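Local structure of pectate lyase 47 (Bacillus sp. TS-47, 1VBL) at residues 192-197 / 239-244; 337-342 / 375-380; 365-370 / 398-403. The protein cleaves pectate by eliminative lysis and holds a calcium ion, as a thermostable member of polysaccharide lyase family 1. All coordinates share one frame; numbering follows the deposited sequence.

Contact 1: 192-197 / 239-244; sequences ISIEGS and DFITIS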
loop_
_atom_site.group_PDB
_atom_site.type_symbol
_atom_site.label_atom_id
_atom_site.label_comp_id
_atom_site.label_asym_id
_atom_site.label_seq_id
_atom_site.Cartn_x
_atom_site.Cartn_y
_atom_site.Cartn_z
ATOM N N ILE A 192 -2.310 -1.479 -5.034
ATOM C CA ILE A 192 -1.106 -1.300 -5.835
ATOM C C ILE A 192 -0.005 -2.152 -5.229
ATOM O O ILE A 192 0.331 -2.008 -4.052
ATOM C CB ILE A 192 -0.629 0.174 -5.875
ATOM C CG1 ILE A 192 -1.649 1.034 -6.625
ATOM C CG2 ILE A 192 0.735 0.261 -6.564
ATOM C CD1 ILE A 192 -1.239 2.492 -6.781
ATOM N N SER A 193 0.542 -3.049 -6.039
ATOM C CA SER A 193 1.606 -3.934 -5.600
ATOM C C SER A 193 2.822 -3.707 -6.491
ATOM O O SER A 193 2.769 -3.928 -7.700
ATOM C CB SER A 193 1.150 -5.391 -5.694
ATOM O OG SER A 193 2.212 -6.268 -5.360
ATOM N N ILE A 194 3.908 -3.249 -5.883
ATOM C CA ILE A 194 5.144 -2.973 -6.598
ATOM C C ILE A 194 6.145 -4.081 -6.278
ATOM O O ILE A 194 6.592 -4.216 -5.134
ATOM C CB ILE A 194 5.703 -1.600 -6.170
ATOM C CG1 ILE A 194 4.655 -0.520 -6.452
ATOM C CG2 ILE A 194 7.004 -1.308 -6.897
ATOM C CD1 ILE A 194 5.028 0.874 -5.938
ATOM N N GLU A 195 6.489 -4.873 -7.290
ATOM C CA GLU A 195 7.412 -5.991 -7.108
ATOM C C GLU A 195 8.521 -5.976 -8.159
ATOM O O GLU A 195 8.249 -5.953 -9.357
ATOM C CB GLU A 195 6.638 -7.315 -7.195
ATOM C CG GLU A 195 5.324 -7.310 -6.425
ATOM C CD GLU A 195 4.480 -8.558 -6.658
ATOM O OE1 GLU A 195 3.287 -8.538 -6.284
ATOM O OE2 GLU A 195 5.001 -9.555 -7.204
ATOM N N GLY A 196 9.771 -5.989 -7.702
ATOM C CA GLY A 196 10.902 -5.980 -8.615
ATOM C C GLY A 196 10.862 -4.844 -9.619
ATOM O O GLY A 196 11.338 -4.982 -10.744
ATOM N N SER A 197 10.306 -3.706 -9.213
ATOM C CA SER A 197 10.205 -2.567 -10.113
ATOM C C SER A 197 10.877 -1.324 -9.555
ATOM O O SER A 197 11.010 -1.173 -8.341
ATOM C CB SER A 197 8.734 -2.272 -10.399
ATOM O OG SER A 197 8.095 -3.414 -10.939
ATOM N N ASP A 239 12.849 -0.526 -6.187
ATOM C CA ASP A 239 13.773 0.534 -5.802
ATOM C C ASP A 239 13.379 1.865 -6.428
ATOM O O ASP A 239 12.703 1.895 -7.453
ATOM C CB ASP A 239 15.176 0.137 -6.284
ATOM C CG ASP A 239 16.284 0.610 -5.364
ATOM O OD1 ASP A 239 15.997 1.205 -4.308
ATOM O OD2 ASP A 239 17.463 0.370 -5.707
ATOM N N PHE A 240 13.812 2.957 -5.805
ATOM C CA PHE A 240 13.549 4.301 -6.316
ATOM C C PHE A 240 12.063 4.573 -6.513
ATOM O O PHE A 240 11.564 4.656 -7.639
ATOM C CB PHE A 240 14.317 4.486 -7.625
ATOM C CG PHE A 240 15.782 4.172 -7.498
ATOM C CD1 PHE A 240 16.398 3.272 -8.364
ATOM C CD2 PHE A 240 16.540 4.753 -6.488
ATOM C CE1 PHE A 240 17.749 2.949 -8.219
ATOM C CE2 PHE A 240 17.892 4.437 -6.334
ATOM C CZ PHE A 240 18.494 3.534 -7.200
ATOM N N ILE A 241 11.371 4.732 -5.393
ATOM C CA ILE A 241 9.937 4.963 -5.386
ATOM C C ILE A 241 9.578 6.210 -4.588
ATOM O O ILE A 241 10.165 6.465 -3.544
ATOM C CB ILE A 241 9.223 3.760 -4.743
ATOM C CG1 ILE A 241 9.613 2.479 -5.487
ATOM C CG2 ILE A 241 7.717 3.975 -4.739
ATOM C CD1 ILE A 241 9.082 1.219 -4.842
ATOM N N THR A 242 8.621 6.984 -5.091
ATOM C CA THR A 242 8.155 8.172 -4.386
ATOM C C THR A 242 6.644 8.059 -4.199
ATOM O O THR A 242 5.896 7.887 -5.162
ATOM C CB THR A 242 8.485 9.476 -5.148
ATOM O OG1 THR A 242 9.904 9.691 -5.135
ATOM C CG2 THR A 242 7.799 10.676 -4.478
ATOM N N ILE A 243 6.215 8.135 -2.944
ATOM C CA ILE A 243 4.806 8.046 -2.561
ATOM C C ILE A 243 4.465 9.400 -1.952
ATOM O O ILE A 243 4.870 9.706 -0.826
ATOM C CB ILE A 243 4.610 6.930 -1.514
ATOM C CG1 ILE A 243 5.029 5.585 -2.118
ATOM C CG2 ILE A 243 3.165 6.897 -1.035
ATOM C CD1 ILE A 243 5.017 4.441 -1.131
ATOM N N SER A 244 3.711 10.209 -2.691
ATOM C CA SER A 244 3.403 11.549 -2.219
ATOM C C SER A 244 1.966 12.026 -2.359
ATOM O O SER A 244 1.258 11.666 -3.298
ATOM C CB SER A 244 4.311 12.541 -2.939
ATOM O OG SER A 244 4.160 12.416 -4.343
#

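Contact 2: 337-342 / 375-380; sequences DPSLII and NESNTL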
loop_
_atom_site.group_PDB
_atom_site.type_symbol
_atom_site.label_atom_id
_atom_site.label_comp_id
_atom_site.label_asym_id
_atom_site.label_seq_id
_atom_site.Cartn_x
_atom_site.Cartn_y
_atom_site.Cartn_z
ATOM N N ASP A 337 -0.201 6.117 24.490
ATOM C CA ASP A 337 1.177 6.072 24.958
ATOM C C ASP A 337 1.994 6.242 23.675
ATOM O O ASP A 337 1.986 5.365 22.816
ATOM C CB ASP A 337 1.458 4.705 25.579
ATOM C CG ASP A 337 2.858 4.594 26.149
ATOM O OD1 ASP A 337 3.765 5.306 25.671
ATOM O OD2 ASP A 337 3.048 3.777 27.071
ATOM N N PRO A 338 2.700 7.371 23.522
ATOM C CA PRO A 338 3.491 7.573 22.302
ATOM C C PRO A 338 4.565 6.526 22.000
ATOM O O PRO A 338 5.092 6.479 20.885
ATOM C CB PRO A 338 4.062 8.983 22.481
ATOM C CG PRO A 338 4.090 9.165 23.977
ATOM C CD PRO A 338 2.803 8.534 24.423
ATOM N N SER A 339 4.881 5.680 22.977
ATOM C CA SER A 339 5.888 4.644 22.768
ATOM C C SER A 339 5.331 3.563 21.840
ATOM O O SER A 339 6.062 2.679 21.389
ATOM C CB SER A 339 6.299 4.014 24.103
ATOM O OG SER A 339 5.277 3.182 24.625
ATOM N N LEU A 340 4.035 3.647 21.553
ATOM C CA LEU A 340 3.362 2.681 20.688
ATOM C C LEU A 340 3.414 3.061 19.214
ATOM O O LEU A 340 3.115 2.242 18.353
ATOM C CB LEU A 340 1.890 2.540 21.094
ATOM C CG LEU A 340 1.524 1.828 22.399
ATOM C CD1 LEU A 340 2.350 2.370 23.546
ATOM C CD2 LEU A 340 0.039 2.021 22.668
ATOM N N ILE A 341 3.798 4.298 18.924
ATOM C CA ILE A 341 3.831 4.762 17.546
ATOM C C ILE A 341 4.890 4.048 16.707
ATOM O O ILE A 341 4.696 3.827 15.514
ATOM C CB ILE A 341 4.020 6.288 17.509
ATOM C CG1 ILE A 341 2.871 6.948 18.284
ATOM C CG2 ILE A 341 4.044 6.785 16.067
ATOM C CD1 ILE A 341 2.992 8.456 18.450
ATOM N N ILE A 342 6.005 3.690 17.332
ATOM C CA ILE A 342 7.063 2.968 16.637
ATOM C C ILE A 342 7.068 1.540 17.162
ATOM O O ILE A 342 6.875 1.310 18.351
ATOM C CB ILE A 342 8.459 3.581 16.896
ATOM C CG1 ILE A 342 8.546 4.978 16.276
ATOM C CG2 ILE A 342 9.544 2.671 16.307
ATOM C CD1 ILE A 342 9.879 5.658 16.497
ATOM N N ASN A 375 12.080 3.755 23.255
ATOM C CA ASN A 375 13.116 3.145 24.087
ATOM C C ASN A 375 12.803 3.077 25.579
ATOM O O ASN A 375 13.112 2.082 26.234
ATOM C CB ASN A 375 14.453 3.871 23.902
ATOM C CG ASN A 375 15.082 3.602 22.550
ATOM O OD1 ASN A 375 14.848 2.558 21.939
ATOM N ND2 ASN A 375 15.907 4.535 22.086
ATOM N N GLU A 376 12.203 4.134 26.112
ATOM C CA GLU A 376 11.875 4.196 27.535
ATOM C C GLU A 376 10.900 3.126 27.999
ATOM O O GLU A 376 10.941 2.707 29.158
ATOM C CB GLU A 376 11.291 5.564 27.888
ATOM C CG GLU A 376 12.262 6.720 27.798
ATOM C CD GLU A 376 11.617 8.030 28.208
ATOM O OE1 GLU A 376 11.069 8.092 29.328
ATOM O OE2 GLU A 376 11.654 8.993 27.413
ATOM N N SER A 377 10.024 2.685 27.105
ATOM C CA SER A 377 9.022 1.688 27.465
ATOM C C SER A 377 9.201 0.313 26.833
ATOM O O SER A 377 8.372 -0.574 27.038
ATOM C CB SER A 377 7.627 2.219 27.114
ATOM O OG SER A 377 7.397 3.485 27.711
ATOM N N ASN A 378 10.274 0.121 26.074
ATOM C CA ASN A 378 10.488 -1.164 25.424
ATOM C C ASN A 378 11.821 -1.822 25.755
ATOM O O ASN A 378 12.704 -1.203 26.347
ATOM C CB ASN A 378 10.335 -0.997 23.911
ATOM C CG ASN A 378 8.885 -0.842 23.493
ATOM O OD1 ASN A 378 8.165 -1.828 23.335
ATOM N ND2 ASN A 378 8.441 0.403 23.342
ATOM N N THR A 379 11.953 -3.088 25.370
ATOM C CA THR A 379 13.168 -3.847 25.631
ATOM C C THR A 379 14.248 -3.567 24.592
ATOM O O THR A 379 15.165 -2.792 24.850
ATOM C CB THR A 379 12.876 -5.359 25.662
ATOM O OG1 THR A 379 12.211 -5.743 24.451
ATOM C CG2 THR A 379 11.992 -5.703 26.858
ATOM N N LEU A 380 14.143 -4.202 23.427
ATOM C CA LEU A 380 15.122 -3.998 22.364
ATOM C C LEU A 380 15.177 -2.513 22.039
ATOM O O LEU A 380 14.173 -1.921 21.645
ATOM C CB LEU A 380 14.741 -4.791 21.110
ATOM C CG LEU A 380 15.688 -4.593 19.920
ATOM C CD1 LEU A 380 17.111 -4.959 20.329
ATOM C CD2 LEU A 380 15.235 -5.442 18.748
HETATM O O HOH W 1 4.847 2.998 28.586
HETATM O O HOH W 2 5.432 0.509 23.846
#

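Contact 3: 365-370 / 398-403; sequences RRYIDL and PTPSVP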
loop_
_atom_site.group_PDB
_atom_site.type_symbol
_atom_site.label_atom_id
_atom_site.label_comp_id
_atom_site.label_asym_id
_atom_site.label_seq_id
_atom_site.Cartn_x
_atom_site.Cartn_y
_atom_site.Cartn_z
ATOM N N ARG A 365 -0.249 19.284 22.934
ATOM C CA ARG A 365 0.381 19.230 21.625
ATOM C C ARG A 365 1.829 19.683 21.786
ATOM O O ARG A 365 2.087 20.738 22.361
ATOM C CB ARG A 365 -0.367 20.167 20.680
ATOM C CG ARG A 365 0.326 20.472 19.376
ATOM C CD ARG A 365 -0.380 21.625 18.687
ATOM N NE ARG A 365 0.345 22.089 17.512
ATOM C CZ ARG A 365 0.171 23.281 16.951
ATOM N NH1 ARG A 365 -0.708 24.136 17.462
ATOM N NH2 ARG A 365 0.880 23.619 15.885
ATOM N N ARG A 366 2.777 18.892 21.290
ATOM C CA ARG A 366 4.178 19.273 21.416
ATOM C C ARG A 366 5.116 18.426 20.582
ATOM O O ARG A 366 4.737 17.373 20.078
ATOM C CB ARG A 366 4.627 19.178 22.876
ATOM C CG ARG A 366 4.852 17.755 23.380
ATOM C CD ARG A 366 3.555 16.983 23.532
ATOM N NE ARG A 366 3.759 15.719 24.234
ATOM C CZ ARG A 366 2.778 14.939 24.677
ATOM N NH1 ARG A 366 1.512 15.290 24.492
ATOM N NH2 ARG A 366 3.063 13.808 25.311
ATOM N N TYR A 367 6.346 18.907 20.437
ATOM C CA TYR A 367 7.363 18.165 19.715
ATOM C C TYR A 367 7.737 17.014 20.629
ATOM O O TYR A 367 7.738 17.159 21.856
ATOM C CB TYR A 367 8.599 19.026 19.453
ATOM C CG TYR A 367 8.449 19.950 18.271
ATOM C CD1 TYR A 367 8.093 21.286 18.442
ATOM C CD2 TYR A 367 8.637 19.476 16.974
ATOM C CE1 TYR A 367 7.925 22.133 17.339
ATOM C CE2 TYR A 367 8.474 20.306 15.871
ATOM C CZ TYR A 367 8.118 21.631 16.059
ATOM O OH TYR A 367 7.956 22.445 14.961
ATOM N N ILE A 368 8.060 15.872 20.042
ATOM C CA ILE A 368 8.414 14.713 20.840
ATOM C C ILE A 368 9.455 13.860 20.136
ATOM O O ILE A 368 9.524 13.827 18.904
ATOM C CB ILE A 368 7.160 13.856 21.130
ATOM C CG1 ILE A 368 7.521 12.667 22.026
ATOM C CG2 ILE A 368 6.547 13.370 19.818
ATOM C CD1 ILE A 368 6.309 11.863 22.469
ATOM N N ASP A 369 10.285 13.194 20.930
ATOM C CA ASP A 369 11.311 12.305 20.402
ATOM C C ASP A 369 10.682 10.913 20.468
ATOM O O ASP A 369 10.701 10.267 21.518
ATOM C CB ASP A 369 12.560 12.352 21.288
ATOM C CG ASP A 369 13.712 11.547 20.718
ATOM O OD1 ASP A 369 13.455 10.587 19.965
ATOM O OD2 ASP A 369 14.878 11.865 21.036
ATOM N N LEU A 370 10.108 10.461 19.359
ATOM C CA LEU A 370 9.459 9.156 19.336
ATOM C C LEU A 370 10.416 7.995 19.564
ATOM O O LEU A 370 10.027 6.977 20.135
ATOM C CB LEU A 370 8.692 8.959 18.023
ATOM C CG LEU A 370 7.432 9.822 17.861
ATOM C CD1 LEU A 370 6.699 9.423 16.592
ATOM C CD2 LEU A 370 6.517 9.645 19.073
ATOM N N PRO A 398 7.804 23.040 7.772
ATOM C CA PRO A 398 7.882 23.026 9.233
ATOM C C PRO A 398 6.705 22.197 9.725
ATOM O O PRO A 398 5.587 22.353 9.244
ATOM C CB PRO A 398 7.767 24.505 9.604
ATOM C CG PRO A 398 6.969 25.088 8.463
ATOM C CD PRO A 398 7.573 24.406 7.265
ATOM N N THR A 399 6.957 21.324 10.691
ATOM C CA THR A 399 5.922 20.430 11.198
ATOM C C THR A 399 4.545 21.017 11.518
ATOM O O THR A 399 3.520 20.413 11.188
ATOM C CB THR A 399 6.429 19.665 12.430
ATOM O OG1 THR A 399 7.797 19.291 12.224
ATOM C CG2 THR A 399 5.598 18.390 12.638
ATOM N N PRO A 400 4.485 22.194 12.158
ATOM C CA PRO A 400 3.132 22.691 12.438
ATOM C C PRO A 400 2.275 23.050 11.218
ATOM O O PRO A 400 1.053 23.146 11.321
ATOM C CB PRO A 400 3.375 23.873 13.387
ATOM C CG PRO A 400 4.786 24.281 13.116
ATOM C CD PRO A 400 5.511 22.993 12.850
ATOM N N SER A 401 2.905 23.217 10.061
ATOM C CA SER A 401 2.171 23.544 8.837
ATOM C C SER A 401 1.659 22.295 8.107
ATOM O O SER A 401 0.819 22.391 7.205
ATOM C CB SER A 401 3.073 24.335 7.884
ATOM O OG SER A 401 3.530 25.530 8.491
ATOM N N VAL A 402 2.157 21.127 8.504
ATOM C CA VAL A 402 1.786 19.872 7.853
ATOM C C VAL A 402 0.300 19.494 7.805
ATOM O O VAL A 402 -0.218 19.188 6.737
ATOM C CB VAL A 402 2.600 18.691 8.447
ATOM C CG1 VAL A 402 2.068 17.353 7.929
ATOM C CG2 VAL A 402 4.074 18.848 8.061
ATOM N N PRO A 403 -0.406 19.517 8.949
ATOM C CA PRO A 403 -1.831 19.153 8.930
ATOM C C PRO A 403 -2.686 19.926 7.922
ATOM O O PRO A 403 -3.401 19.331 7.116
ATOM C CB PRO A 403 -2.272 19.412 10.370
ATOM C CG PRO A 403 -1.023 19.109 11.156
ATOM C CD PRO A 403 0.043 19.799 10.324
#

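Contact 1: 192-197 / 239-244
I241 and I194 meet tip to tip, the end methyl CD1 of I241 against the branch methyl CG2 of I194. The I241 side chain starts from a CB that points toward 192-197. Its two branches part at once: CG2 lies anti to the backbone N, while CG1 lies beside that N (chi1 -56°) and carries the chain onward. CB touches nothing of the facing segment. I241 CG2 stands 4.3 Å from I194 CD1, a loose approach, and CG1 lies farther still from the other isoleucine. The extended chain then brings I241 CD1 to 3.9 Å from I194 CG2, the closest approach of the two side chains. This is plain methyl packing, and neighbours from adjoining strands complete it: I241 also rests on I234 and V272, and I194 on I152 and I200.

Both isoleucines point into the hydrophobic interior of the parallel beta-helix, the fold of pectate lyases, from two different faces of the coil. The strand 192-195 lies between 149-153 and 232-235, whereas 239-251 runs beside 200-208.

Where the chain turns the corner, the backbones join. D239 N donates to S197 O over 2.9 Å. S197 OG is held by I152 O and V155 N of an earlier turn. The D239 carboxylate leads away from the corner to a salt bridge with R271 and a hydrogen bond with H269, and OD2 lies over one face of the F240 ring, offset toward its rim.

Contact 2: 337-342 / 375-380
S339 and S377 pack side chain against side chain, and no direct hydrogen bond joins the two segments. S339 OG lies 3.6 Å from S377 CB, and the two CB atoms are 3.7 Å apart. A second, looser contact joins S339 O to N378 ND2 at 3.8 Å; that amide nitrogen has its protein partner in Y374 O, one helical turn back.

Turn-forming bonds shape the first segment. D337 OD1 accepts from S339 N at 2.9 Å, an Asx turn in which the donor comes in from above the carboxylate plane, 37° out of it. The short 3-10 turn 338-340 follows, with L340 N bonded to D337 O. It belongs to the loop between strands 322-332 and 342-345, at the far end of the parallel beta-helix, where helix 370-377 packs across the last turns: P338 and S339 lean on S373 of that helix, and I341 and I342 on L370.

The hydrogen bonding across the gap runs through water. One molecule donates to D337 OD2 and also bonds S377 OG at 2.7 Å, linking the D337 carboxylate to the serine hydroxyl. The other is shared by S339 OG at 2.8 Å and N378 ND2 at 3.1 Å, with a weak, longer bond to S339 O. Placed between backbone N and carbonyl carbon (chi1 72°), S339 OG faces this second water while remaining near D337 OD1, to which it makes a weak bond at most.

Contact 3: 365-370 / 398-403
R365 and Y367 reach P400 and T399 by two different swings from the same strand. In R365, CG stands opposite the backbone N (chi1 167°) and the chain stays extended as far as NE, which carries the guanidinium well out from the strand. Y367 turns the other way: its CG is anti to the carbonyl carbon, beside N (chi1 -81°), and the ring brings its hydroxyl end to the proline although its CB does not point there.

The arginine touches with NH2, which lies 3.5 Å from P400 CB. This carbon sits at the guanidinium edge, in its plane, so the proline meets the rim of the group; the two side chains cross at about a right angle. Y367 also runs across P400 nearly perpendicularly, with OH only 3.3 Å from P400 CD, a close contact of a hydroxyl oxygen with the carbon bonded to the proline nitrogen. Past T399 the tyrosine slides in the opposite direction, and T399 OG1 lies at the ring edge, 3.8 Å from Y367 CE2. No hydrogen bond spans the two segments: T399 OG1 pairs instead with G356 O of strand 351-361, and both Y367 and T399 also rest on I358 of that strand.

Within 398-403 the chain is curled by backbone bonds from S401 N to P398 O and from V402 N to T399 O, while R365 and P403 share Y329 as a neighbour. Strand 364-367, antiparallel to 351-361, is thus joined to the segment that runs into helix 402-409, where V402 and P403 pack on strand 293-303 and P403 also on strand 322-332: a C-terminal segment laid along the outside of the parallel beta-helix.

How the contacts relate
Contacts 2 and 3 form one neighbourhood: strand 364-367 is followed in the chain by helix 370-377, and the segments of the two contacts alternate along the chain. Their centres are 18 Å apart, yet they touch, with P338 CB 3.7 Å from I368 CD1 and P338 O 3.9 Å from L370 CD2. Contact 1 precedes both in sequence and sits deep in the beta-helix; its nearest atoms are about 17 Å from contact 2 and about 12 Å from contact 3. It alone lies near the calcium site of D190, D229 and D233, the I194 side chain being about 10 Å from the metal. Contacts 2 and 3 are packing at the far end of the coil.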